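Local structure of receptor-type tyrosine-protein phosphatase C (Rattus norvegicus, 5FN8) at residues B[62-67]-B[94-99]; B[99-104]-B[119-124]; B[125-130]-B[171-176]; B[131-136]-B[143-148]. The protein dephosphorylates tyrosine residues of proteins and is probably required for T-cell activation through the antigen receptor, this chain being its extracellular fibronectin type III domains d3-d4. All blocks are in the same frame, centred on the assembly; numbering follows the deposited sequence.

In the fold
Along the chain from the N terminus, contact 1 comes first: it joins 62-67 to 94-99, closing a loop that contains the paired strands 67-76 and 89-92 and ending at the linker into the second fibronectin domain. Contact 2 takes over at the shared G99 and closes a shorter loop of strands 104-108 and 114-119. Contact 3 then joins the loops 125-130 and 171-176, and the hairpin of contact 4 (131-136 with 143-148) falls wholly within the chain it encloses. None of them cross. The side chain of N171 in contact 3 reaches both the linker of contact 1 and the 119-124 segment of contact 2, tying the second domain to the interdomain linker.

Contact 1 (B[62-67]-B[94-99]); sequences LRPYTE and KAARPG. With NAG (2-acetamido-2-deoxy-beta-D-glucopyranose), chain H.
P64 and Y65 meet K94, A95 and A96 where the loop leading from strand 56-59 into strand 67-76 of the first fibronectin type III domain faces the chain leaving strand 89-92 for the second domain. The loop carries the tyrosine corner of this fold, in which the hydroxyl of Y68 is hydrogen-bonded to the backbone N of R63. P64 CB lies 3.6 Å from A96 CB and 3.7 Å from K94 O. Its CG, the far point of the ring, stays on the same methyl, 3.7 Å from A96 CB. A rigid proline against a small alanine lets the two backbones come near. Y65 adopts left-handed helical backbone angles (phi 49°) and gives its N to K94 O at 3.0 Å. Its CG stands anti to its own N, chi1 -155°, and the ring leaves beside A95, with CD1 4.2 Å from A95 CB; it also touches P127 of the second domain. K94 makes a weak hydrogen bond to S16 of the second subunit. Beyond A96 the linker meets an N-acetylglucosamine of chain H, whose acetamide oxygen O7 accepts an almost straight bond from R97 N, 3.0 Å long with 176° at the hydrogen.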
# COMPACT_ATOMS: atom_id res chain seq x y z
N LEU B 62 1.43 -11.82 -5.46
CA LEU B 62 1.60 -10.49 -6.05
C LEU B 62 0.42 -9.63 -5.67
O LEU B 62 -0.59 -10.17 -5.21
CB LEU B 62 1.80 -10.57 -7.58
CG LEU B 62 2.94 -11.50 -8.09
CD1 LEU B 62 2.96 -11.55 -9.59
CD2 LEU B 62 4.31 -11.06 -7.59
N ARG B 63 0.54 -8.30 -5.78
CA ARG B 63 -0.60 -7.42 -5.46
C ARG B 63 -1.49 -7.30 -6.71
O ARG B 63 -0.96 -7.24 -7.82
CB ARG B 63 -0.14 -5.99 -5.04
CG ARG B 63 1.11 -5.90 -4.15
CD ARG B 63 0.89 -5.95 -2.63
NE ARG B 63 2.00 -5.27 -1.94
CZ ARG B 63 3.16 -5.83 -1.57
NH1 ARG B 63 3.37 -7.13 -1.78
NH2 ARG B 63 4.10 -5.11 -0.98
N PRO B 64 -2.83 -7.15 -6.55
CA PRO B 64 -3.69 -6.97 -7.74
C PRO B 64 -3.47 -5.63 -8.42
O PRO B 64 -3.02 -4.67 -7.78
CB PRO B 64 -5.09 -7.11 -7.18
CG PRO B 64 -4.91 -7.86 -5.87
CD PRO B 64 -3.66 -7.26 -5.33
N TYR B 65 -3.71 -5.61 -9.74
CA TYR B 65 -3.57 -4.45 -10.63
C TYR B 65 -2.24 -3.69 -10.49
O TYR B 65 -2.18 -2.46 -10.45
CB TYR B 65 -4.85 -3.56 -10.55
CG TYR B 65 -5.06 -2.75 -11.82
CD1 TYR B 65 -5.50 -3.35 -12.99
CD2 TYR B 65 -4.75 -1.40 -11.86
CE1 TYR B 65 -5.61 -2.63 -14.18
CE2 TYR B 65 -4.90 -0.65 -13.03
CZ TYR B 65 -5.33 -1.27 -14.19
OH TYR B 65 -5.50 -0.54 -15.34
N THR B 66 -1.14 -4.45 -10.38
CA THR B 66 0.20 -3.90 -10.23
C THR B 66 1.04 -4.32 -11.43
O THR B 66 0.96 -5.46 -11.88
CB THR B 66 0.78 -4.31 -8.85
OG1 THR B 66 -0.04 -3.77 -7.83
CG2 THR B 66 2.20 -3.79 -8.63
N GLU B 67 1.81 -3.37 -11.96
CA GLU B 67 2.77 -3.58 -13.04
C GLU B 67 4.04 -4.16 -12.44
O GLU B 67 4.53 -3.65 -11.42
CB GLU B 67 3.10 -2.26 -13.74
CG GLU B 67 2.93 -2.30 -15.24
CD GLU B 67 1.76 -1.50 -15.77
OE1 GLU B 67 1.59 -0.34 -15.34
OE2 GLU B 67 1.03 -2.02 -16.65
N LYS B 94 -4.09 -8.93 -12.80
CA LYS B 94 -5.48 -8.58 -13.06
C LYS B 94 -6.04 -7.85 -11.82
O LYS B 94 -5.44 -7.91 -10.73
CB LYS B 94 -6.32 -9.84 -13.43
CG LYS B 94 -5.80 -10.63 -14.64
CD LYS B 94 -5.92 -9.87 -15.98
CE LYS B 94 -4.99 -10.41 -17.05
NZ LYS B 94 -3.92 -9.42 -17.44
N ALA B 95 -7.16 -7.11 -12.01
CA ALA B 95 -7.83 -6.41 -10.93
C ALA B 95 -8.51 -7.39 -9.98
O ALA B 95 -8.81 -8.54 -10.35
CB ALA B 95 -8.85 -5.43 -11.50
N ALA B 96 -8.74 -6.95 -8.75
CA ALA B 96 -9.46 -7.76 -7.77
C ALA B 96 -10.53 -6.88 -7.09
O ALA B 96 -10.64 -5.68 -7.37
CB ALA B 96 -8.47 -8.31 -6.73
N ARG B 97 -11.36 -7.48 -6.20
CA ARG B 97 -12.37 -6.75 -5.45
C ARG B 97 -11.62 -5.80 -4.52
O ARG B 97 -10.63 -6.20 -3.90
CB ARG B 97 -13.23 -7.69 -4.60
CG ARG B 97 -14.11 -8.62 -5.41
CD ARG B 97 -14.87 -9.54 -4.50
NE ARG B 97 -16.13 -8.93 -4.07
CZ ARG B 97 -16.47 -8.62 -2.82
NH1 ARG B 97 -15.62 -8.87 -1.82
NH2 ARG B 97 -17.64 -8.07 -2.55
N PRO B 98 -12.03 -4.51 -4.45
CA PRO B 98 -11.36 -3.60 -3.51
C PRO B 98 -11.78 -3.97 -2.07
O PRO B 98 -12.63 -4.86 -1.86
CB PRO B 98 -11.97 -2.23 -3.90
CG PRO B 98 -13.32 -2.54 -4.42
CD PRO B 98 -13.19 -3.86 -5.12
N GLY B 99 -11.26 -3.24 -1.10
CA GLY B 99 -11.68 -3.42 0.28
C GLY B 99 -12.87 -2.53 0.60
O GLY B 99 -13.45 -1.90 -0.29
C1 NAG H . -8.57 -13.42 -6.95
C2 NAG H . -9.76 -12.99 -6.09
C3 NAG H . -10.44 -14.23 -5.50
C4 NAG H . -10.87 -15.17 -6.62
C5 NAG H . -9.68 -15.51 -7.51
C6 NAG H . -10.05 -16.30 -8.75
C7 NAG H . -10.15 -10.84 -4.91
C8 NAG H . -9.84 -10.05 -3.67
N2 NAG H . -9.47 -12.01 -5.04
O3 NAG H . -11.59 -13.83 -4.76
O4 NAG H . -11.43 -16.37 -6.09
O5 NAG H . -9.05 -14.31 -7.97
O6 NAG H . -11.17 -15.74 -9.43
O7 NAG H . -10.96 -10.45 -5.75

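Contact 2 (B[99-104]-B[119-124]); sequences GKVNGM and NSPYEI
N102 pairs with N119 as an antiparallel hydrogen-bonded pair where the first two strands of the second fibronectin type III domain come together. Backbone bonds run both ways: N102 N to N119 O at 2.8 Å, and N119 N to N102 O at 2.6 Å. Farther along, G99 N donates to E123 O, 3.0 Å away. Side-chain polarity centres on N102, whose CG stands anti to its carbonyl carbon (chi1 -68°), carrying the amide across to S120 O and the Y122 ring. ND2 donates to S120 O at 3.1 Å, with the acceptor near the amide plane, and also to a water that bridges K100 O and Y122 N. The amide crosses the Y122 side chain at about a right angle, its plane 53° from the ring and ND2 3.3 Å from Y122 CD2. That tyrosine stacks on Y122 of the second subunit. The P121 ring packs against the backbone, CB 3.2 Å from K100 O, and its CG meets V101 CG1 more loosely at 4.5 Å. With ND2 bonded to a carbonyl and a water, the flip of the amide should be fixed, and asparagine suits the place because its amide extends the pairing past the N102-N119 bridge to S120.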
# COMPACT_ATOMS: atom_id res chain seq x y z
N GLY B 99 -11.26 -3.24 -1.10
CA GLY B 99 -11.68 -3.42 0.28
C GLY B 99 -12.87 -2.53 0.60
O GLY B 99 -13.45 -1.90 -0.29
N LYS B 100 -13.25 -2.49 1.87
CA LYS B 100 -14.36 -1.67 2.34
C LYS B 100 -13.87 -0.26 2.61
O LYS B 100 -12.72 -0.05 2.89
CB LYS B 100 -14.99 -2.27 3.59
CG LYS B 100 -15.59 -3.66 3.41
CD LYS B 100 -15.93 -4.30 4.75
CE LYS B 100 -17.14 -3.68 5.41
NZ LYS B 100 -17.26 -4.07 6.85
N VAL B 101 -14.76 0.71 2.54
CA VAL B 101 -14.46 2.10 2.80
C VAL B 101 -14.14 2.28 4.30
O VAL B 101 -14.61 1.50 5.15
CB VAL B 101 -15.61 3.05 2.31
CG1 VAL B 101 -15.83 2.94 0.80
CG2 VAL B 101 -16.93 2.86 3.10
N ASN B 102 -13.35 3.30 4.62
CA ASN B 102 -12.97 3.56 6.01
C ASN B 102 -13.63 4.81 6.52
O ASN B 102 -13.77 5.78 5.79
CB ASN B 102 -11.42 3.65 6.14
CG ASN B 102 -10.73 2.33 5.91
OD1 ASN B 102 -10.90 1.36 6.69
ND2 ASN B 102 -10.00 2.23 4.80
N GLY B 103 -14.01 4.78 7.79
CA GLY B 103 -14.58 5.90 8.52
C GLY B 103 -15.92 6.39 8.02
O GLY B 103 -16.12 7.60 7.88
N MET B 104 -16.84 5.43 7.75
CA MET B 104 -18.17 5.78 7.26
C MET B 104 -18.99 6.43 8.37
O MET B 104 -19.24 5.82 9.42
CB MET B 104 -18.88 4.56 6.67
CG MET B 104 -20.10 4.94 5.85
SD MET B 104 -21.05 3.46 5.50
CE MET B 104 -22.70 4.16 5.27
N ASN B 119 -13.98 7.46 3.82
CA ASN B 119 -12.67 7.61 3.21
C ASN B 119 -12.38 6.35 2.43
O ASN B 119 -12.97 5.30 2.68
CB ASN B 119 -11.60 7.86 4.27
CG ASN B 119 -11.86 9.06 5.13
OD1 ASN B 119 -12.02 8.95 6.35
ND2 ASN B 119 -11.92 10.24 4.52
N SER B 120 -11.47 6.47 1.48
CA SER B 120 -11.01 5.42 0.60
C SER B 120 -10.65 4.11 1.31
O SER B 120 -10.15 4.16 2.44
CB SER B 120 -9.78 5.93 -0.16
OG SER B 120 -9.25 4.96 -1.04
N PRO B 121 -10.83 2.91 0.67
CA PRO B 121 -10.31 1.68 1.27
C PRO B 121 -8.77 1.69 1.14
O PRO B 121 -8.20 2.50 0.38
CB PRO B 121 -10.90 0.58 0.36
CG PRO B 121 -11.89 1.27 -0.51
CD PRO B 121 -11.38 2.63 -0.67
N TYR B 122 -8.08 0.78 1.83
CA TYR B 122 -6.62 0.74 1.72
C TYR B 122 -6.19 0.03 0.43
O TYR B 122 -5.32 0.53 -0.30
CB TYR B 122 -6.00 0.11 2.98
CG TYR B 122 -6.17 0.97 4.21
CD1 TYR B 122 -5.36 2.08 4.43
CD2 TYR B 122 -7.09 0.63 5.20
CE1 TYR B 122 -5.47 2.85 5.59
CE2 TYR B 122 -7.17 1.35 6.39
CZ TYR B 122 -6.39 2.49 6.56
OH TYR B 122 -6.52 3.22 7.71
N GLU B 123 -6.89 -1.07 0.11
CA GLU B 123 -6.75 -1.90 -1.09
C GLU B 123 -7.73 -1.43 -2.19
O GLU B 123 -8.93 -1.70 -2.08
CB GLU B 123 -7.03 -3.37 -0.73
CG GLU B 123 -5.97 -4.01 0.17
CD GLU B 123 -6.15 -5.50 0.40
OE1 GLU B 123 -6.27 -6.26 -0.59
OE2 GLU B 123 -6.19 -5.91 1.59
N ILE B 124 -7.22 -0.71 -3.22
CA ILE B 124 -7.95 -0.22 -4.39
C ILE B 124 -8.16 -1.37 -5.38
O ILE B 124 -9.30 -1.63 -5.79
CB ILE B 124 -7.28 1.02 -5.04
CG1 ILE B 124 -7.04 2.17 -3.98
CG2 ILE B 124 -8.08 1.54 -6.29
CD1 ILE B 124 -8.17 2.56 -3.09
O HOH W 1 -10.05 -0.52 3.78

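Contact 3 (B[125-130]-B[171-176]); sequences NGPEAR and NGEYLG. With NAG (2-acetamido-2-deoxy-beta-D-glucopyranose), chain G.
An Asx turn headed by N171 lies against G126, P127 and E128. N171 CG sits between its own backbone N and carbonyl carbon, chi1 74°, which folds OD1 back over the turn to accept from two amides: E173 N at 3.0 Å, in the carbonyl plane, and Y174 N at 2.9 Å, from above that plane. The other end of the amide, ND2, is hydrogen-bonded to A96 O and I124 O, so one asparagine holds its own loop closed and grips two neighbouring segments. These are the loops joining the second strand to the third and the sixth to the seventh in the second fibronectin type III domain, side by side at the end that faces the first domain. Between them N171 O accepts from E128 N at 2.9 Å, the donor standing 60° out of the carbonyl plane, and N171 CA returns a CH...O contact to E128 O. P127, which has no N-H, presses CD to within 3.2 Å of N171 O. Glycines suit the tightest places: G126 CA lies 3.7 Å from N171 CG, and G172, with phi 96°, comes under the E128 carboxylate, OE1 being 3.4 Å from G172 CA. Farther along the chain, O6 of the N-acetylglucosamine of chain G stands over one face of the R130 guanidinium, 3.4 Å from CZ, while its acetamide methyl C8 meets L175 CD1.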
# COMPACT_ATOMS: atom_id res chain seq x y z
N ASN B 125 -7.06 -2.04 -5.77
CA ASN B 125 -7.01 -3.22 -6.67
C ASN B 125 -7.54 -3.06 -8.07
O ASN B 125 -7.89 -4.06 -8.72
CB ASN B 125 -7.64 -4.45 -5.98
CG ASN B 125 -6.98 -4.81 -4.67
OD1 ASN B 125 -5.83 -4.44 -4.42
ND2 ASN B 125 -7.70 -5.54 -3.83
N GLY B 126 -7.59 -1.83 -8.55
CA GLY B 126 -8.11 -1.56 -9.88
C GLY B 126 -7.76 -0.18 -10.37
O GLY B 126 -7.20 0.61 -9.60
N PRO B 127 -8.15 0.17 -11.62
CA PRO B 127 -7.77 1.48 -12.20
C PRO B 127 -8.48 2.74 -11.73
O PRO B 127 -7.95 3.83 -11.96
CB PRO B 127 -7.98 1.29 -13.70
CG PRO B 127 -9.04 0.27 -13.80
CD PRO B 127 -8.83 -0.67 -12.63
N GLU B 128 -9.70 2.61 -11.17
CA GLU B 128 -10.51 3.77 -10.81
C GLU B 128 -10.89 3.80 -9.34
O GLU B 128 -10.57 2.88 -8.59
CB GLU B 128 -11.76 3.85 -11.71
CG GLU B 128 -11.42 4.11 -13.17
CD GLU B 128 -12.25 3.29 -14.15
OE1 GLU B 128 -13.50 3.35 -14.07
OE2 GLU B 128 -11.64 2.62 -15.01
N ALA B 129 -11.56 4.89 -8.94
CA ALA B 129 -12.00 5.11 -7.58
C ALA B 129 -13.36 5.80 -7.54
O ALA B 129 -13.45 7.02 -7.76
CB ALA B 129 -10.95 5.91 -6.82
N ARG B 130 -14.44 5.01 -7.29
CA ARG B 130 -15.83 5.50 -7.19
C ARG B 130 -16.54 4.94 -6.00
O ARG B 130 -16.24 3.84 -5.52
CB ARG B 130 -16.63 5.32 -8.49
CG ARG B 130 -15.88 5.93 -9.67
CD ARG B 130 -16.69 6.26 -10.87
NE ARG B 130 -17.84 7.12 -10.56
CZ ARG B 130 -17.87 8.43 -10.74
NH1 ARG B 130 -16.80 9.08 -11.15
NH2 ARG B 130 -18.98 9.11 -10.48
N ASN B 171 -13.85 0.03 -8.27
CA ASN B 171 -12.49 0.28 -8.77
C ASN B 171 -12.34 0.27 -10.30
O ASN B 171 -11.23 0.21 -10.78
CB ASN B 171 -11.47 -0.66 -8.06
CG ASN B 171 -11.52 -2.10 -8.53
OD1 ASN B 171 -12.15 -2.43 -9.54
ND2 ASN B 171 -10.87 -2.99 -7.81
N GLY B 172 -13.43 0.37 -11.03
CA GLY B 172 -13.42 0.35 -12.49
C GLY B 172 -13.69 -1.03 -13.05
O GLY B 172 -13.96 -1.18 -14.24
N GLU B 173 -13.61 -2.05 -12.19
CA GLU B 173 -13.86 -3.42 -12.63
C GLU B 173 -14.65 -4.23 -11.61
O GLU B 173 -15.35 -5.17 -12.00
CB GLU B 173 -12.52 -4.11 -12.92
CG GLU B 173 -12.00 -3.82 -14.32
CD GLU B 173 -10.65 -4.42 -14.61
OE1 GLU B 173 -10.56 -5.66 -14.75
OE2 GLU B 173 -9.69 -3.64 -14.70
N TYR B 174 -14.56 -3.88 -10.33
CA TYR B 174 -15.22 -4.63 -9.26
C TYR B 174 -15.77 -3.76 -8.20
O TYR B 174 -15.23 -2.69 -7.92
CB TYR B 174 -14.26 -5.63 -8.58
CG TYR B 174 -13.77 -6.72 -9.50
CD1 TYR B 174 -14.59 -7.81 -9.82
CD2 TYR B 174 -12.49 -6.68 -10.06
CE1 TYR B 174 -14.16 -8.80 -10.70
CE2 TYR B 174 -12.04 -7.69 -10.92
CZ TYR B 174 -12.87 -8.75 -11.22
OH TYR B 174 -12.46 -9.73 -12.11
N LEU B 175 -16.81 -4.25 -7.56
CA LEU B 175 -17.45 -3.64 -6.41
C LEU B 175 -16.97 -4.48 -5.22
O LEU B 175 -16.93 -5.71 -5.32
CB LEU B 175 -18.97 -3.81 -6.59
CG LEU B 175 -19.93 -2.74 -6.20
CD1 LEU B 175 -19.55 -1.38 -6.77
CD2 LEU B 175 -21.26 -3.09 -6.76
N GLY B 176 -16.61 -3.83 -4.13
CA GLY B 176 -16.23 -4.52 -2.90
C GLY B 176 -17.43 -4.72 -1.98
O GLY B 176 -18.59 -4.51 -2.38
C1 NAG G . -20.29 4.58 -11.72
C2 NAG G . -20.52 3.17 -12.28
C3 NAG G . -19.52 2.83 -13.39
C4 NAG G . -19.35 3.97 -14.38
C5 NAG G . -19.04 5.29 -13.67
C6 NAG G . -18.96 6.46 -14.62
C7 NAG G . -20.63 0.94 -11.17
C8 NAG G . -20.64 0.25 -9.83
N2 NAG G . -20.39 2.27 -11.15
O3 NAG G . -20.00 1.70 -14.12
O4 NAG G . -18.30 3.65 -15.28
O5 NAG G . -20.08 5.58 -12.73
O6 NAG G . -18.62 7.68 -13.96
O7 NAG G . -20.82 0.31 -12.21

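Contact 4 (B[131-136]-B[143-148]); sequences YILEVK and KTFNQS. With NAG (2-acetamido-2-deoxy-beta-D-glucopyranose), chain G.
L133 sets CG anti to its backbone N (chi1 167°), whereas F145 sets CG anti to its carbonyl carbon (chi1 -54°), and the two side chains lie side by side, L133 CD2 3.7 Å from F145 CD1. V135 CG2 comes to the edge of the same ring, 4.1 Å from F145 CE1. On that face Y131 follows, its ring edge turned to S148 with CE2 3.4 Å from S148 O, and it meets F169 edge-to-face. L133, V135 and F145 are apolar, as suits the side turned to the core, L133 touching F152 and V167; K143 and Q147 share this face but lead their polar ends away, Q147 NE2 bonding to K151 O. The strands form the antiparallel hairpin 130-137 and 140-147 at one margin of the four-stranded sheet of the second fibronectin type III domain. Hydrogen-bonded pairs fall at Y131 with Q147, L133 with F145 and V135 with K143; the first is short, Y131 N to Q147 O being 2.7 Å, while K143 N to V135 O is weak. The opposite face carries I132, E134, T144 and N146. T144 OG1 makes a weak bond to L133 O, and E134 is held by the hydroxyl of Y168. N146 heads the sequon N-Q-S, and its ND2 is covalently joined to C1 of the N-acetylglucosamine of chain G, while OD1 accepts from R130 NE. I132 CD1 packs 3.6 Å from N146 CG and 3.7 Å from the sugar's methyl C8, its branched chain flanking the glycan root.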
# COMPACT_ATOMS: atom_id res chain seq x y z
N TYR B 131 -17.46 5.72 -5.50
CA TYR B 131 -18.24 5.44 -4.31
C TYR B 131 -19.71 5.26 -4.68
O TYR B 131 -20.33 6.15 -5.27
CB TYR B 131 -18.04 6.59 -3.30
CG TYR B 131 -16.61 6.69 -2.84
CD1 TYR B 131 -16.14 5.92 -1.78
CD2 TYR B 131 -15.69 7.49 -3.53
CE1 TYR B 131 -14.81 5.99 -1.38
CE2 TYR B 131 -14.36 7.55 -3.15
CZ TYR B 131 -13.92 6.81 -2.06
OH TYR B 131 -12.59 6.87 -1.73
N ILE B 132 -20.25 4.07 -4.34
CA ILE B 132 -21.65 3.74 -4.60
C ILE B 132 -22.42 3.78 -3.31
O ILE B 132 -22.07 3.08 -2.36
CB ILE B 132 -21.78 2.34 -5.28
CG1 ILE B 132 -20.85 2.14 -6.50
CG2 ILE B 132 -23.25 1.95 -5.53
CD1 ILE B 132 -20.85 3.16 -7.57
N LEU B 133 -23.44 4.56 -3.26
CA LEU B 133 -24.27 4.58 -2.08
C LEU B 133 -25.69 4.10 -2.41
O LEU B 133 -26.32 4.61 -3.33
CB LEU B 133 -24.30 5.97 -1.43
CG LEU B 133 -25.39 6.20 -0.38
CD1 LEU B 133 -25.15 5.38 0.88
CD2 LEU B 133 -25.51 7.65 -0.04
N GLU B 134 -26.17 3.11 -1.66
CA GLU B 134 -27.54 2.61 -1.72
C GLU B 134 -28.25 3.00 -0.46
O GLU B 134 -27.72 2.88 0.65
CB GLU B 134 -27.56 1.10 -1.80
CG GLU B 134 -27.17 0.58 -3.14
CD GLU B 134 -27.55 -0.87 -3.28
OE1 GLU B 134 -27.43 -1.67 -2.32
OE2 GLU B 134 -27.98 -1.21 -4.40
N VAL B 135 -29.47 3.47 -0.62
CA VAL B 135 -30.30 3.88 0.50
C VAL B 135 -31.50 2.93 0.51
O VAL B 135 -32.18 2.77 -0.50
CB VAL B 135 -30.71 5.37 0.45
CG1 VAL B 135 -31.55 5.75 1.68
CG2 VAL B 135 -29.47 6.28 0.32
N LYS B 136 -31.71 2.27 1.65
CA LYS B 136 -32.80 1.31 1.80
C LYS B 136 -33.72 1.63 2.97
O LYS B 136 -33.31 2.25 3.94
CB LYS B 136 -32.24 -0.13 1.92
CG LYS B 136 -31.59 -0.64 0.64
CD LYS B 136 -31.14 -2.07 0.78
CE LYS B 136 -30.50 -2.55 -0.49
NZ LYS B 136 -29.84 -3.87 -0.30
N LYS B 143 -32.93 4.91 -2.95
CA LYS B 143 -32.06 5.81 -3.71
C LYS B 143 -30.74 5.15 -3.93
O LYS B 143 -30.34 4.31 -3.15
CB LYS B 143 -31.80 7.13 -2.95
CG LYS B 143 -33.06 7.97 -2.64
CD LYS B 143 -32.75 9.07 -1.67
CE LYS B 143 -33.90 10.00 -1.34
NZ LYS B 143 -34.33 10.85 -2.48
N THR B 144 -30.06 5.55 -5.01
CA THR B 144 -28.72 5.08 -5.36
C THR B 144 -27.89 6.25 -5.92
O THR B 144 -28.43 7.10 -6.61
CB THR B 144 -28.74 3.78 -6.19
OG1 THR B 144 -27.41 3.29 -6.23
CG2 THR B 144 -29.19 3.99 -7.62
N PHE B 145 -26.57 6.30 -5.58
CA PHE B 145 -25.65 7.37 -6.01
C PHE B 145 -24.31 6.78 -6.37
O PHE B 145 -23.90 5.79 -5.77
CB PHE B 145 -25.41 8.38 -4.88
CG PHE B 145 -26.60 9.03 -4.24
CD1 PHE B 145 -27.32 8.38 -3.24
CD2 PHE B 145 -26.91 10.36 -4.51
CE1 PHE B 145 -28.42 9.00 -2.63
CE2 PHE B 145 -28.01 10.99 -3.88
CZ PHE B 145 -28.76 10.30 -2.96
N ASN B 146 -23.63 7.39 -7.33
CA ASN B 146 -22.35 6.96 -7.86
C ASN B 146 -21.51 8.23 -7.99
O ASN B 146 -21.83 9.10 -8.79
CB ASN B 146 -22.55 6.25 -9.22
CG ASN B 146 -21.29 5.84 -9.91
OD1 ASN B 146 -20.20 6.23 -9.53
ND2 ASN B 146 -21.41 5.02 -10.94
N GLN B 147 -20.45 8.34 -7.19
CA GLN B 147 -19.61 9.54 -7.15
C GLN B 147 -18.13 9.25 -7.03
O GLN B 147 -17.72 8.17 -6.59
CB GLN B 147 -20.03 10.42 -5.97
CG GLN B 147 -21.31 11.23 -6.19
CD GLN B 147 -21.86 11.86 -4.91
OE1 GLN B 147 -23.06 12.06 -4.77
NE2 GLN B 147 -21.01 12.13 -3.92
N SER B 148 -17.33 10.27 -7.40
CA SER B 148 -15.86 10.35 -7.30
C SER B 148 -15.44 10.55 -5.86
O SER B 148 -14.37 10.09 -5.48
CB SER B 148 -15.37 11.55 -8.08
OG SER B 148 -15.52 11.27 -9.46
C1 NAG G . -20.29 4.58 -11.72
C2 NAG G . -20.52 3.17 -12.28
C3 NAG G . -19.52 2.83 -13.39
C4 NAG G . -19.35 3.97 -14.38
C5 NAG G . -19.04 5.29 -13.67
C6 NAG G . -18.96 6.46 -14.62
C7 NAG G . -20.63 0.94 -11.17
C8 NAG G . -20.64 0.25 -9.83
N2 NAG G . -20.39 2.27 -11.15
O3 NAG G . -20.00 1.70 -14.12
O4 NAG G . -18.30 3.65 -15.28
O5 NAG G . -20.08 5.58 -12.73
O6 NAG G . -18.62 7.68 -13.96
O7 NAG G . -20.82 0.31 -12.21